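Sugar ABC transporter, periplasmic sugar-binding protein (Caulobacter crescentus, PDB 4IRX) binds myo-inositol in the cleft between its two lobes and probably delivers it to an ABC transporter for nutrient uptake. Local coordinates at residues C200-D203 with D204-M207. Numbering follows the deposited sequence.
Sequences CLND and DMAM. With INS (1,2,3,4,5,6-hexahydroxy-cyclohexane), chain C.
N202, the N-cap residue of helix 203-215, caps M205 N with its side chain and also binds the ligand. N202 OD1 accepts from M205 N at 2.8 Å in a nearly straight bond (N-H...O 165°), the donor tilted 25° from the amide plane. The other end of the same amide, ND2, donates to O3 and O4 of myo-inositol, 3.1 Å and 3.0 Å away, and weakly to a water that donates to D204 OD2. With CG between the backbone N and carbonyl carbon (chi1 81°), OD1 can reach back to M205 N while ND2 faces the ligand, and the cap and the inositol together fix which way the amide faces. With alanine in place of N202, M205 N would probably lose its cap and O3 and O4 this donor. Alongside the cap, the selenomethionine chain of M205 crosses the N202 side chain at about a right angle and bends at its last torsion, bringing CE to 3.3 Å from N202 N. In the second shell, D203 is tied by its carboxylate to T246 and I231 N, and D204 OD1 forms a salt bridge with R176. Where strand 197-200 leads into this turn, C200 CB packs against A206 CB at 3.8 Å.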
ATOM      1  N   CYS A 200      -3.672  -2.354  11.734  1.00  9.12           N
ATOM      2  CA  CYS A 200      -3.068  -3.174  10.695  1.00 12.09           C
ATOM      3  C   CYS A 200      -2.883  -2.330   9.456  1.00 10.94           C
ATOM      4  O   CYS A 200      -3.823  -1.672   8.998  1.00 12.93           O
ATOM      5  CB  CYS A 200      -3.974  -4.352  10.367  1.00  9.96           C
ATOM      6  SG  CYS A 200      -4.229  -5.450  11.750  1.00 13.18           S
ATOM      7  N   LEU A 201      -1.672  -2.363   8.905  1.00  8.06           N
ATOM      8  CA  LEU A 201      -1.332  -1.437   7.839  1.00  8.35           C
ATOM      9  C   LEU A 201      -1.720  -1.921   6.431  1.00 10.88           C
ATOM     10  O   LEU A 201      -1.359  -1.310   5.420  1.00 11.35           O
ATOM     11  CB  LEU A 201       0.134  -1.001   7.948  1.00 10.23           C
ATOM     12  CG  LEU A 201       0.393   0.149   8.938  1.00 11.74           C
ATOM     13  CD1 LEU A 201      -0.210  -0.021  10.319  1.00 18.46           C
ATOM     14  CD2 LEU A 201       1.881   0.368   9.046  1.00 12.26           C
ATOM     15  N   ASN A 202      -2.482  -3.015   6.355  1.00  8.26           N
ATOM     16  CA  ASN A 202      -3.322  -3.265   5.189  1.00 10.68           C
ATOM     17  C   ASN A 202      -4.520  -4.120   5.573  1.00 11.20           C
ATOM     18  O   ASN A 202      -4.551  -4.713   6.653  1.00 11.52           O
ATOM     19  CB  ASN A 202      -2.554  -3.787   3.940  1.00  9.40           C
ATOM     20  CG  ASN A 202      -2.265  -5.271   3.963  1.00  9.27           C
ATOM     21  OD1 ASN A 202      -2.606  -5.978   4.906  1.00 13.21           O
ATOM     22  ND2 ASN A 202      -1.634  -5.760   2.913  1.00 10.83           N
ATOM     23  N   ASP A 203      -5.509  -4.158   4.696  1.00 10.02           N
ATOM     24  CA  ASP A 203      -6.771  -4.846   4.999  1.00 10.97           C
ATOM     25  C   ASP A 203      -6.625  -6.358   4.945  1.00 11.80           C
ATOM     26  O   ASP A 203      -7.277  -7.055   5.694  1.00 11.54           O
ATOM     27  CB  ASP A 203      -7.877  -4.446   4.020  1.00 11.90           C
ATOM     28  CG  ASP A 203      -8.473  -3.082   4.321  1.00 11.96           C
ATOM     29  OD1 ASP A 203      -8.367  -2.593   5.483  1.00 12.53           O
ATOM     30  OD2 ASP A 203      -9.069  -2.529   3.373  1.00 13.40           O
ATOM     31  N   ASP A 204      -5.758  -6.855   4.071  1.00  9.25           N
ATOM     32  CA  ASP A 204      -5.490  -8.299   3.973  1.00 10.68           C
ATOM     33  C   ASP A 204      -5.000  -8.836   5.324  1.00 13.97           C
ATOM     34  O   ASP A 204      -5.490  -9.853   5.826  1.00 13.57           O
ATOM     35  CB  ASP A 204      -4.456  -8.536   2.848  1.00 14.36           C
ATOM     36  CG  ASP A 204      -4.453  -9.967   2.293  1.00 12.91           C
ATOM     37  OD1 ASP A 204      -5.473 -10.689   2.384  1.00 13.01           O
ATOM     38  OD2 ASP A 204      -3.400 -10.367   1.735  1.00 16.39           O
HETATM   39  N   MSE A 205      -4.049  -8.128   5.928  1.00  8.21           N
HETATM   40  CA  MSE A 205      -3.565  -8.479   7.256  1.00  6.66           C
HETATM   41  C   MSE A 205      -4.626  -8.255   8.308  1.00  9.12           C
HETATM   42  O   MSE A 205      -4.722  -9.037   9.252  1.00  8.79           O
HETATM   43  CB  MSE A 205      -2.305  -7.681   7.613  1.00 10.87           C
HETATM   44  CG  MSE A 205      -1.077  -8.021   6.750  1.00 10.84           C
HETATM   45 SE   MSE A 205       0.508  -7.087   7.336  0.56  9.87          SE
HETATM   46  CE  MSE A 205      -0.123  -5.257   7.149  1.00 11.78           C
ATOM     47  N   ALA A 206      -5.393  -7.174   8.205  1.00 11.65           N
ATOM     48  CA  ALA A 206      -6.486  -6.919   9.128  1.00  8.32           C
ATOM     49  C   ALA A 206      -7.472  -8.066   9.193  1.00  8.39           C
ATOM     50  O   ALA A 206      -7.968  -8.374  10.273  1.00 10.16           O
ATOM     51  CB  ALA A 206      -7.228  -5.594   8.771  1.00  8.29           C
HETATM   52  N   MSE A 207      -7.729  -8.719   8.061  1.00  9.01           N
HETATM   53  CA  MSE A 207      -8.604  -9.887   8.049  1.00 12.77           C
HETATM   54  C   MSE A 207      -8.011 -10.998   8.901  1.00  8.39           C
HETATM   55  O   MSE A 207      -8.723 -11.624   9.703  1.00 13.27           O
HETATM   56  CB  MSE A 207      -8.864 -10.338   6.619  1.00 12.52           C
HETATM   57  CG  MSE A 207      -9.560  -9.278   5.785  1.00 14.56           C
HETATM   58 SE   MSE A 207     -11.309  -8.745   6.375  0.61 16.37          SE
HETATM   59  CE  MSE A 207     -12.096 -10.505   6.524  1.00 32.76           C
TER
HETATM   60  C1  INS C 401      -0.163  -0.756  -0.419  1.00  8.24           C
HETATM   61  C2  INS C 401      -1.315  -1.518   0.146  1.00  8.99           C
HETATM   62  C3  INS C 401      -0.975  -2.986   0.134  1.00  8.66           C
HETATM   63  C4  INS C 401       0.234  -3.244   0.976  1.00 10.19           C
HETATM   64  C5  INS C 401       1.409  -2.536   0.414  1.00  8.58           C
HETATM   65  C6  INS C 401       1.138  -1.054   0.301  1.00 10.68           C
HETATM   66  O1  INS C 401      -0.433   0.623  -0.394  1.00  8.29           O
HETATM   67  O2  INS C 401      -1.588  -1.066   1.438  1.00 10.06           O
HETATM   68  O3  INS C 401      -2.067  -3.754   0.576  1.00  9.33           O
HETATM   69  O4  INS C 401       0.481  -4.610   1.082  1.00 11.40           O
HETATM   70  O5  INS C 401       2.522  -2.791   1.209  1.00 10.97           O
HETATM   71  O6  INS C 401       2.250  -0.360  -0.203  1.00  8.84           O
HETATM   72  O   HOH W   1      -1.620  -8.368   1.206  1.00 15.37           O